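Local structure of haloacid dehalogenase-like hydrolase (Klebsiella pneumoniae subsp. pneumoniae, 3PGV) at residues F38-P41 with Y42-E45; V68-I71 with R72-G76; V89-S92 with D93-I97; N123-E127 with D128-M132. The protein probably acts as a magnesium-dependent phosphatase of the haloacid dehalogenase superfamily, Cof family, and here carries a calcium ion in its metal site. All blocks are in the same frame, centred on the assembly; numbering follows the deposited sequence.

Contact 1: residues F38-P41 with Y42-E45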
loop_
_atom_site.group_PDB
_atom_site.type_symbol
_atom_site.label_atom_id
_atom_site.label_comp_id
_atom_site.label_asym_id
_atom_site.label_seq_id
_atom_site.Cartn_x
_atom_site.Cartn_y
_atom_site.Cartn_z
ATOM N N PHE A 38 0.919 11.721 -10.575
ATOM C CA PHE A 38 0.714 11.294 -11.952
ATOM C C PHE A 38 1.734 10.293 -12.389
ATOM O O PHE A 38 2.876 10.305 -11.907
ATOM C CB PHE A 38 0.733 12.499 -12.922
ATOM C CG PHE A 38 -0.269 13.581 -12.615
ATOM C CD1 PHE A 38 -1.635 13.306 -12.604
ATOM C CD2 PHE A 38 0.140 14.894 -12.422
ATOM C CE1 PHE A 38 -2.566 14.309 -12.313
ATOM C CE2 PHE A 38 -0.794 15.904 -12.158
ATOM C CZ PHE A 38 -2.143 15.606 -12.113
ATOM N N LEU A 39 1.361 9.467 -13.371
ATOM C CA LEU A 39 2.285 8.583 -14.040
ATOM C C LEU A 39 2.802 9.324 -15.277
ATOM O O LEU A 39 2.012 9.662 -16.164
ATOM C CB LEU A 39 1.568 7.275 -14.446
ATOM C CG LEU A 39 2.458 6.129 -14.899
ATOM C CD1 LEU A 39 3.356 5.662 -13.781
ATOM C CD2 LEU A 39 1.625 4.975 -15.379
ATOM N N THR A 40 4.085 9.712 -15.266
ATOM C CA THR A 40 4.655 10.498 -16.357
ATOM C C THR A 40 4.731 9.686 -17.645
ATOM O O THR A 40 4.931 8.468 -17.597
ATOM C CB THR A 40 6.051 11.034 -15.977
ATOM O OG1 THR A 40 6.946 9.936 -15.826
ATOM C CG2 THR A 40 6.033 11.907 -14.715
ATOM N N PRO A 41 4.707 10.357 -18.820
ATOM C CA PRO A 41 4.907 9.621 -20.082
ATOM C C PRO A 41 6.232 8.837 -20.100
ATOM O O PRO A 41 6.297 7.741 -20.684
ATOM C CB PRO A 41 4.889 10.733 -21.139
ATOM C CG PRO A 41 4.111 11.837 -20.508
ATOM C CD PRO A 41 4.487 11.797 -19.063
ATOM N N TYR A 42 7.279 9.371 -19.409
ATOM C CA TYR A 42 8.578 8.700 -19.290
ATOM C C TYR A 42 8.429 7.392 -18.537
ATOM O O TYR A 42 9.020 6.383 -18.931
ATOM C CB TYR A 42 9.606 9.615 -18.575
ATOM C CG TYR A 42 10.977 8.982 -18.424
ATOM C CD1 TYR A 42 11.285 8.198 -17.319
ATOM C CD2 TYR A 42 11.958 9.157 -19.394
ATOM C CE1 TYR A 42 12.528 7.582 -17.194
ATOM C CE2 TYR A 42 13.211 8.561 -19.272
ATOM C CZ TYR A 42 13.496 7.783 -18.164
ATOM O OH TYR A 42 14.734 7.214 -18.033
ATOM N N ALA A 43 7.638 7.403 -17.446
ATOM C CA ALA A 43 7.418 6.210 -16.653
ATOM C C ALA A 43 6.566 5.212 -17.426
ATOM O O ALA A 43 6.936 4.045 -17.504
ATOM C CB ALA A 43 6.762 6.568 -15.319
ATOM N N LYS A 44 5.484 5.694 -18.118
ATOM C CA LYS A 44 4.638 4.815 -18.970
ATOM C C LYS A 44 5.477 4.121 -20.020
ATOM O O LYS A 44 5.312 2.930 -20.238
ATOM C CB LYS A 44 3.510 5.611 -19.655
ATOM C CG LYS A 44 2.421 6.078 -18.712
ATOM C CD LYS A 44 1.518 7.095 -19.383
ATOM C CE LYS A 44 0.551 7.727 -18.418
ATOM N NZ LYS A 44 -0.007 8.993 -18.960
ATOM N N GLU A 45 6.398 4.861 -20.660
ATOM C CA GLU A 45 7.266 4.320 -21.699
ATOM C C GLU A 45 8.242 3.288 -21.133
ATOM O O GLU A 45 8.501 2.272 -21.785
ATOM C CB GLU A 45 8.009 5.458 -22.438
ATOM C CG GLU A 45 8.837 5.003 -23.645
ATOM C CD GLU A 45 8.073 4.318 -24.777
ATOM O OE1 GLU A 45 6.820 4.347 -24.765
ATOM O OE2 GLU A 45 8.737 3.774 -25.692
#
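Thr40 and Ala43 form the tight centre of this contact, where the chain turns out of a loop into helix 41-51. The threonine hydroxyl OG1 accepts the amide of Ala43 N at 3.1 Å, satisfying an N-H of the first turn that has no helical carbonyl before it. A chi1 of 66° places OG1 between the backbone N and the carbonyl carbon, from where it can reach forward. The same oxygen is also bonded to Asp273, so the cap is tied to the start of the C-terminal helix region. Ala43 suits its buried place because its small methyl fits between Thr40 OG1, 3.4 Å from CB, and Leu39, with Pro276 of helix 274-283 packing on it. Regular helical bonding follows, with Lys44 N to Thr40 O at 2.9 Å and almost straight (170°), and Glu45 N to Pro41 O, also at 2.9 Å.

Leu39 closes the apolar side. Its CD1 meets Ala43 CB at 3.8 Å, while CD2 lies 3.6 Å from Lys44 CG, the extended lysine chain slanting across the leucine and bringing CE to 3.3 Å from Leu39 O.

The outer side is looser. Pro41 turns its ring away into an exposed position, and the Glu45 side chain leads away from the loop and touches Arg280. Tyr42 directs its ring away from the loop to make cation-pi contacts with Arg277 and Arg280. Proline fits the first helical turn, where its missing N-H costs no bond. Threonine at the N-cap followed directly by proline is a classic helix N-terminus, here starting helix 41-51 of the haloacid dehalogenase fold.

Contact 2: residues V68-I71 with R72-G76; sequences VGQI and RDNLG
Arg72 folds back over Gly69 in helix 69-75, the crossover helix of a beta-alpha-beta unit between strands 56-60 and 80-83. One face of its guanidinium covers Gly69 CA, which NE approaches to 3.4 Å, and at the edge, in plane, sits Val68 CG2, 3.7 Å from NE. With chi1 at 44° the chain sets off between N and carbonyl carbon and runs extended toward the start of the helix, CG passing only 3.0 Å from Val68 O. A second conformer of this arginine exists, so the pose is not exclusive. Beneath it, Arg72 N donates to Val68 O at 2.9 Å, a nearly linear bond that fixes where the side chain begins.

Further out, Tyr65 takes the arginine by a backbone hydrogen bond to NH2 and a cation-pi contact. On another flank Ile71 CG2 lies 4.2 Å from Leu75 CD2. Leu75 suits the inner side, packing on Met81 and Leu47, while Ile71 rests against Leu33 and Arg63.

Near the helix end, Asn74 ND2 makes a weak bond to Gln70 O, and Gly76 leaves with positive phi, readily adopted by glycine. There Asn74 N bonds to Ile71 O at 3.0 Å, the donor lying 62° out of the carbonyl plane.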
loop_
_atom_site.group_PDB
_atom_site.type_symbol
_atom_site.label_atom_id
_atom_site.label_comp_id
_atom_site.label_asym_id
_atom_site.label_seq_id
_atom_site.Cartn_x
_atom_site.Cartn_y
_atom_site.Cartn_z
ATOM N N VAL A 68 -7.592 3.208 -7.400
ATOM C CA VAL A 68 -6.450 3.095 -8.333
ATOM C C VAL A 68 -6.922 2.898 -9.773
ATOM O O VAL A 68 -6.114 2.593 -10.652
ATOM C CB VAL A 68 -5.395 2.019 -7.914
ATOM C CG1 VAL A 68 -4.724 2.394 -6.615
ATOM C CG2 VAL A 68 -6.012 0.636 -7.826
ATOM N N GLY A 69 -8.225 3.091 -9.998
ATOM C CA GLY A 69 -8.854 2.926 -11.304
ATOM C C GLY A 69 -8.213 3.734 -12.410
ATOM O O GLY A 69 -7.879 3.187 -13.465
ATOM N N GLN A 70 -8.016 5.040 -12.177
ATOM C CA GLN A 70 -7.426 5.909 -13.190
ATOM C C GLN A 70 -5.948 5.556 -13.439
ATOM O O GLN A 70 -5.490 5.615 -14.584
ATOM C CB GLN A 70 -7.596 7.393 -12.821
ATOM C CG GLN A 70 -7.420 8.326 -14.021
ATOM C CD GLN A 70 -7.401 9.795 -13.647
ATOM O OE1 GLN A 70 -7.430 10.178 -12.467
ATOM N NE2 GLN A 70 -7.288 10.647 -14.653
ATOM N N ILE A 71 -5.218 5.140 -12.380
ATOM C CA ILE A 71 -3.826 4.721 -12.518
ATOM C C ILE A 71 -3.719 3.465 -13.382
ATOM O O ILE A 71 -2.950 3.460 -14.349
ATOM C CB ILE A 71 -3.133 4.559 -11.141
ATOM C CG1 ILE A 71 -2.960 5.945 -10.456
ATOM C CG2 ILE A 71 -1.771 3.841 -11.294
ATOM C CD1 ILE A 71 -2.651 5.885 -9.070
ATOM N N ARG A 72 -4.525 2.405 -13.054
ATOM C CA ARG A 72 -4.489 1.182 -13.842
ATOM C C ARG A 72 -4.928 1.381 -15.300
ATOM O O ARG A 72 -4.329 0.778 -16.188
ATOM C CB ARG A 72 -5.202 -0.008 -13.142
ATOM C CG ARG A 72 -6.542 0.326 -12.497
ATOM C CD ARG A 72 -6.952 -0.744 -11.484
ATOM N NE ARG A 72 -8.130 -0.349 -10.705
ATOM C CZ ARG A 72 -9.385 -0.589 -11.081
ATOM N NH1 ARG A 72 -9.633 -1.232 -12.222
ATOM N NH2 ARG A 72 -10.403 -0.200 -10.316
ATOM N N ASP A 73 -5.873 2.308 -15.563
ATOM C CA ASP A 73 -6.305 2.640 -16.933
ATOM C C ASP A 73 -5.193 3.372 -17.726
ATOM O O ASP A 73 -5.257 3.440 -18.953
ATOM C CB ASP A 73 -7.596 3.506 -16.908
ATOM C CG ASP A 73 -8.849 2.786 -16.409
ATOM O OD1 ASP A 73 -8.860 1.522 -16.416
ATOM O OD2 ASP A 73 -9.837 3.481 -16.065
ATOM N N ASN A 74 -4.183 3.918 -17.021
ATOM C CA ASN A 74 -3.103 4.665 -17.662
ATOM C C ASN A 74 -1.737 3.950 -17.646
ATOM O O ASN A 74 -0.788 4.459 -18.241
ATOM C CB ASN A 74 -2.992 6.069 -17.066
ATOM C CG ASN A 74 -4.113 6.982 -17.480
ATOM O OD1 ASN A 74 -4.392 7.171 -18.672
ATOM N ND2 ASN A 74 -4.747 7.605 -16.516
ATOM N N LEU A 75 -1.636 2.767 -16.989
ATOM C CA LEU A 75 -0.368 2.020 -16.951
ATOM C C LEU A 75 0.106 1.640 -18.361
ATOM O O LEU A 75 1.294 1.788 -18.681
ATOM C CB LEU A 75 -0.490 0.766 -16.085
ATOM C CG LEU A 75 -0.680 0.988 -14.584
ATOM C CD1 LEU A 75 -1.039 -0.304 -13.897
ATOM C CD2 LEU A 75 0.570 1.614 -13.943
ATOM N N GLY A 76 -0.830 1.171 -19.192
ATOM C CA GLY A 76 -0.533 0.759 -20.558
ATOM C C GLY A 76 -0.072 -0.678 -20.660
ATOM O O GLY A 76 0.161 -1.182 -21.766
#

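Contact 3: residues V89-S92 with D93-I97. With EDO (1,2-ethanediol), chain K.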
loop_
_atom_site.group_PDB
_atom_site.type_symbol
_atom_site.label_atom_id
_atom_site.label_comp_id
_atom_site.label_asym_id
_atom_site.label_seq_id
_atom_site.Cartn_x
_atom_site.Cartn_y
_atom_site.Cartn_z
ATOM N N VAL A 89 -5.623 -8.652 -3.843
ATOM C CA VAL A 89 -4.876 -8.761 -5.091
ATOM C C VAL A 89 -5.868 -8.939 -6.242
ATOM O O VAL A 89 -6.826 -9.709 -6.121
ATOM C CB VAL A 89 -3.789 -9.881 -5.071
ATOM C CG1 VAL A 89 -3.381 -10.280 -6.486
ATOM C CG2 VAL A 89 -2.574 -9.448 -4.270
ATOM N N HIS A 90 -5.688 -8.167 -7.317
ATOM C CA HIS A 90 -6.492 -8.296 -8.521
ATOM C C HIS A 90 -5.588 -8.587 -9.680
ATOM O O HIS A 90 -4.464 -8.097 -9.714
ATOM C CB HIS A 90 -7.271 -7.007 -8.795
ATOM C CG HIS A 90 -8.428 -6.779 -7.876
ATOM N ND1 HIS A 90 -8.238 -6.373 -6.568
ATOM C CD2 HIS A 90 -9.757 -6.764 -8.150
ATOM C CE1 HIS A 90 -9.451 -6.179 -6.069
ATOM N NE2 HIS A 90 -10.398 -6.401 -6.982
ATOM N N ASP A 91 -6.062 -9.366 -10.649
ATOM C CA ASP A 91 -5.302 -9.584 -11.871
ATOM C C ASP A 91 -5.562 -8.425 -12.846
ATOM O O ASP A 91 -6.342 -7.522 -12.527
ATOM C CB ASP A 91 -5.635 -10.962 -12.513
ATOM C CG ASP A 91 -7.083 -11.145 -12.972
ATOM O OD1 ASP A 91 -7.804 -10.125 -13.098
ATOM O OD2 ASP A 91 -7.461 -12.293 -13.294
ATOM N N SER A 92 -4.938 -8.462 -14.041
ATOM C CA SER A 92 -5.087 -7.396 -15.045
ATOM C C SER A 92 -6.531 -7.221 -15.559
ATOM O O SER A 92 -6.844 -6.181 -16.130
ATOM C CB SER A 92 -4.131 -7.617 -16.205
ATOM O OG SER A 92 -4.239 -8.934 -16.714
ATOM N N ASP A 93 -7.416 -8.211 -15.307
ATOM C CA ASP A 93 -8.817 -8.154 -15.749
ATOM C C ASP A 93 -9.784 -7.668 -14.667
ATOM O O ASP A 93 -11.010 -7.656 -14.888
ATOM C CB ASP A 93 -9.260 -9.511 -16.318
ATOM C CG ASP A 93 -8.577 -9.840 -17.623
ATOM O OD1 ASP A 93 -8.602 -8.979 -18.544
ATOM O OD2 ASP A 93 -7.961 -10.934 -17.716
ATOM N N GLY A 94 -9.237 -7.260 -13.518
ATOM C CA GLY A 94 -10.035 -6.741 -12.416
ATOM C C GLY A 94 -10.635 -7.819 -11.542
ATOM O O GLY A 94 -11.470 -7.529 -10.675
ATOM N N GLN A 95 -10.219 -9.078 -11.757
ATOM C CA GLN A 95 -10.714 -10.206 -10.974
ATOM C C GLN A 95 -9.953 -10.285 -9.648
ATOM O O GLN A 95 -8.715 -10.234 -9.645
ATOM C CB GLN A 95 -10.589 -11.523 -11.777
ATOM C CG GLN A 95 -11.317 -11.472 -13.150
ATOM C CD GLN A 95 -11.142 -12.730 -13.987
ATOM O OE1 GLN A 95 -12.081 -13.205 -14.627
ATOM N NE2 GLN A 95 -9.926 -13.257 -14.052
ATOM N N GLN A 96 -10.689 -10.300 -8.518
ATOM C CA GLN A 96 -10.095 -10.357 -7.198
ATOM C C GLN A 96 -9.565 -11.763 -6.947
ATOM O O GLN A 96 -10.350 -12.708 -6.870
ATOM C CB GLN A 96 -11.130 -9.978 -6.131
ATOM C CG GLN A 96 -10.542 -9.897 -4.725
ATOM C CD GLN A 96 -11.607 -9.621 -3.704
ATOM O OE1 GLN A 96 -11.964 -8.477 -3.440
ATOM N NE2 GLN A 96 -12.153 -10.659 -3.130
ATOM N N ILE A 97 -8.225 -11.916 -6.878
ATOM C CA ILE A 97 -7.611 -13.224 -6.632
ATOM C C ILE A 97 -7.808 -13.646 -5.179
ATOM O O ILE A 97 -8.216 -14.779 -4.921
ATOM C CB ILE A 97 -6.124 -13.248 -7.058
ATOM C CG1 ILE A 97 -5.963 -12.885 -8.575
ATOM C CG2 ILE A 97 -5.471 -14.616 -6.717
ATOM C CD1 ILE A 97 -6.845 -13.721 -9.565
HETATM C C1 EDO K . -1.248 -9.883 -14.960
HETATM O O1 EDO K . -2.299 -10.580 -14.286
HETATM C C2 EDO K . -0.803 -10.680 -16.183
HETATM O O2 EDO K . 0.044 -9.861 -17.007
#
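The His90 ring has the backbone of Gln96 over one face, with Gln96 CA 4.0 Å from the ring centroid in a CH-pi contact. At its edge Gly94 O lies 3.1 Å from CD2, and Tyr65 stacks with the same ring. A flat aromatic residue fits here, since its face can lie along the neighbouring strand.

The second flat group is the Asp91 carboxylate, turned into the loop by a chi1 of 63°. Its OD1 takes two backbone amides from opposite faces of the carboxylate plane, Asp93 N at 2.9 Å and Gln95 N at 3.0 Å. OD2 uses its syn lone pair for Gln95 NE2 at 2.8 Å. The carboxylate and amide planes differ by only 27°, so this side-chain bond is nearly flat, although Gln95 has a second conformer in which it may change.

These bonds stabilise the connection of a beta hairpin. A type I turn from Asp91 to Gly94 is closed by Gly94 N to Asp91 O at 3.1 Å, and Asp91 N donates to Gln95 O at 3.0 Å. Gly94, with a phi of 83°, takes the position of the glycine in a G1 bulge, and Asp91 OD1 with Asp93 N makes an Asx turn. Beyond the loop, His90 and Gln96 form a non-hydrogen-bonded pair, and Ile97 N returns to Val89 O at 2.7 Å.

The three N-H donors around its carboxylate would probably stabilise Asp91 in ionised form, despite the nearby like charge of Asp93, which a salt bridge to Arg78 probably offsets in part.

Contact 4: residues N123-E127 with D128-M132; sequences NVYRE and DEWYM. With EDO (1,2-ethanediol), chain I.
Val124 and Tyr131 form a hydrogen-bonded antiparallel pair, each donating its N-H to the other's O at 2.8 Å. Strands 123-126 and 129-132 run 157° apart, and a type II' turn from Arg126 to Glu129 joins them, closed by Glu129 N to Arg126 O at 2.8 Å; within it Glu127 O bonds to His64.

On the face bearing Asn123, Tyr125 and Trp130, the indole NE1 gives its hydrogen to Asn123 OD1 at 3.2 Å, lying in the carbonyl plane on a lone pair, with the oxygen also near the indole plane. Arg136 shares that oxygen, while Asn123 ND2 reaches Phe167 O and Thr169; an amide suits this buried, many-partnered place. Tyr125 turns its edge to the five-membered ring of Trp130, the planes at 85° and CE1 3.6 Å from Trp130 CD1. Its ring also meets Phe167 and His64 edge-to-face.

The opposite face is mixed. Val124 CB packs on Tyr131 CB at 4.1 Å; beside them Tyr131 OH donates to Glu129 OE1 at 2.7 Å, and a water links that oxygen with Arg126 O and NH1. Arg126 also pairs with Asp159, and Glu129 with Lys151.

Such a tight two-residue hairpin lies within the six-stranded mixed sheet, consistent with the alpha/beta cap domain of Cof-type haloacid dehalogenase phosphatases.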
loop_
_atom_site.group_PDB
_atom_site.type_symbol
_atom_site.label_atom_id
_atom_site.label_comp_id
_atom_site.label_asym_id
_atom_site.label_seq_id
_atom_site.Cartn_x
_atom_site.Cartn_y
_atom_site.Cartn_z
ATOM N N ASN A 123 -11.227 5.268 10.067
ATOM C CA ASN A 123 -11.654 4.933 8.713
ATOM C C ASN A 123 -11.638 3.439 8.516
ATOM O O ASN A 123 -10.774 2.754 9.066
ATOM C CB ASN A 123 -10.762 5.603 7.678
ATOM C CG ASN A 123 -10.751 7.092 7.743
ATOM O OD1 ASN A 123 -11.422 7.761 6.982
ATOM N ND2 ASN A 123 -9.922 7.646 8.609
ATOM N N VAL A 124 -12.586 2.924 7.725
ATOM C CA VAL A 124 -12.711 1.488 7.487
ATOM C C VAL A 124 -12.924 1.211 5.987
ATOM O O VAL A 124 -13.783 1.839 5.361
ATOM C CB VAL A 124 -13.891 0.894 8.332
ATOM C CG1 VAL A 124 -14.075 -0.588 8.050
ATOM C CG2 VAL A 124 -13.688 1.141 9.821
ATOM N N TYR A 125 -12.171 0.247 5.423
ATOM C CA TYR A 125 -12.472 -0.271 4.088
ATOM C C TYR A 125 -13.148 -1.616 4.241
ATOM O O TYR A 125 -12.506 -2.577 4.663
ATOM C CB TYR A 125 -11.211 -0.413 3.218
ATOM C CG TYR A 125 -10.648 0.896 2.693
ATOM C CD1 TYR A 125 -11.398 2.074 2.740
ATOM C CD2 TYR A 125 -9.398 0.943 2.077
ATOM C CE1 TYR A 125 -10.882 3.277 2.268
ATOM C CE2 TYR A 125 -8.871 2.138 1.601
ATOM C CZ TYR A 125 -9.617 3.305 1.690
ATOM O OH TYR A 125 -9.093 4.491 1.208
ATOM N N ARG A 126 -14.479 -1.652 4.055
ATOM C CA ARG A 126 -15.248 -2.885 4.095
ATOM C C ARG A 126 -15.664 -3.224 2.695
ATOM O O ARG A 126 -16.489 -2.507 2.107
ATOM C CB ARG A 126 -16.486 -2.730 4.985
ATOM C CG ARG A 126 -17.281 -4.014 5.102
ATOM C CD ARG A 126 -18.490 -3.869 5.994
ATOM N NE ARG A 126 -19.123 -5.163 6.225
ATOM C CZ ARG A 126 -19.950 -5.747 5.365
ATOM N NH1 ARG A 126 -20.264 -5.148 4.226
ATOM N NH2 ARG A 126 -20.464 -6.937 5.636
ATOM N N GLU A 127 -15.065 -4.290 2.118
ATOM C CA GLU A 127 -15.313 -4.682 0.722
ATOM C C GLU A 127 -15.090 -3.479 -0.206
ATOM O O GLU A 127 -14.017 -2.887 -0.171
ATOM C CB GLU A 127 -16.734 -5.292 0.540
ATOM C CG GLU A 127 -17.041 -6.479 1.460
ATOM C CD GLU A 127 -16.227 -7.745 1.235
ATOM O OE1 GLU A 127 -15.269 -7.716 0.428
ATOM O OE2 GLU A 127 -16.546 -8.767 1.884
ATOM N N ASP A 128 -16.124 -3.061 -0.954
ATOM C CA ASP A 128 -16.013 -1.918 -1.868
ATOM C C ASP A 128 -16.490 -0.610 -1.241
ATOM O O ASP A 128 -16.675 0.378 -1.952
ATOM C CB ASP A 128 -16.764 -2.198 -3.178
ATOM C CG ASP A 128 -16.027 -3.127 -4.119
ATOM O OD1 ASP A 128 -14.771 -3.287 -3.953
ATOM O OD2 ASP A 128 -16.658 -3.610 -5.090
ATOM N N GLU A 129 -16.649 -0.583 0.081
ATOM C CA GLU A 129 -17.127 0.627 0.757
ATOM C C GLU A 129 -16.114 1.237 1.705
ATOM O O GLU A 129 -15.296 0.528 2.296
ATOM C CB GLU A 129 -18.450 0.373 1.482
ATOM C CG GLU A 129 -19.616 0.101 0.550
ATOM C CD GLU A 129 -20.949 0.023 1.264
ATOM O OE1 GLU A 129 -21.043 -0.725 2.266
ATOM O OE2 GLU A 129 -21.896 0.720 0.831
ATOM N N TRP A 130 -16.211 2.549 1.895
ATOM C CA TRP A 130 -15.364 3.297 2.787
ATOM C C TRP A 130 -16.211 3.915 3.871
ATOM O O TRP A 130 -17.190 4.601 3.574
ATOM C CB TRP A 130 -14.579 4.360 1.996
ATOM C CG TRP A 130 -13.904 5.421 2.815
ATOM C CD1 TRP A 130 -13.319 5.269 4.039
ATOM C CD2 TRP A 130 -13.544 6.743 2.359
ATOM N NE1 TRP A 130 -12.702 6.449 4.419
ATOM C CE2 TRP A 130 -12.786 7.351 3.386
ATOM C CE3 TRP A 130 -13.789 7.467 1.177
ATOM C CZ2 TRP A 130 -12.339 8.669 3.300
ATOM C CZ3 TRP A 130 -13.331 8.772 1.085
ATOM C CH2 TRP A 130 -12.617 9.363 2.137
ATOM N N TYR A 131 -15.916 3.562 5.140
ATOM C CA TYR A 131 -16.646 4.069 6.293
ATOM C C TYR A 131 -15.788 4.971 7.142
ATOM O O TYR A 131 -14.573 4.797 7.206
ATOM C CB TYR A 131 -17.231 2.918 7.129
ATOM C CG TYR A 131 -18.410 2.242 6.469
ATOM C CD1 TYR A 131 -18.227 1.162 5.597
ATOM C CD2 TYR A 131 -19.709 2.701 6.676
ATOM C CE1 TYR A 131 -19.311 0.540 4.977
ATOM C CE2 TYR A 131 -20.796 2.112 6.036
ATOM C CZ TYR A 131 -20.596 1.020 5.196
ATOM O OH TYR A 131 -21.672 0.412 4.590
HETATM N N MSE A 132 -16.415 5.937 7.794
HETATM C CA MSE A 132 -15.742 6.912 8.638
HETATM C C MSE A 132 -16.603 7.129 9.878
HETATM O O MSE A 132 -17.830 7.144 9.766
HETATM C CB MSE A 132 -15.594 8.215 7.868
HETATM C CG MSE A 132 -14.266 8.842 8.011
HETATM SE SE MSE A 132 -14.048 10.359 6.813
HETATM C CE MSE A 132 -15.452 11.414 7.382
HETATM C C1 EDO I . -19.233 4.122 0.540
HETATM O O1 EDO I . -20.602 4.197 0.122
HETATM C C2 EDO I . -18.388 3.637 -0.634
HETATM O O2 EDO I . -16.992 3.850 -0.367
HETATM O O HOH W 1 -19.335 -2.825 2.597
#

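How the contacts relate
The four contacts follow one another along the chain, 1 to 4, without interleaving. Contacts 1 and 2 are helical neighbours, their centres about 11 Å apart, and they touch: Leu39 CD2 lies 3.8 Å from Leu75 CD2. Contact 3 closes the hairpin 88-90/96-99 at one end of the eight-stranded sheet, against which helix 69-75 packs. Its centre is about 13 Å from that of contact 2, and Tyr65 bridges them by meeting both Arg72 and His90. Contact 4 belongs to the separate six-stranded sheet, about 30 Å from contact 1 between centres. The calcium site of Asp27, Asp29 and Asp233 belongs with the first sheet, so the contacts sample a core domain and, probably, its cap.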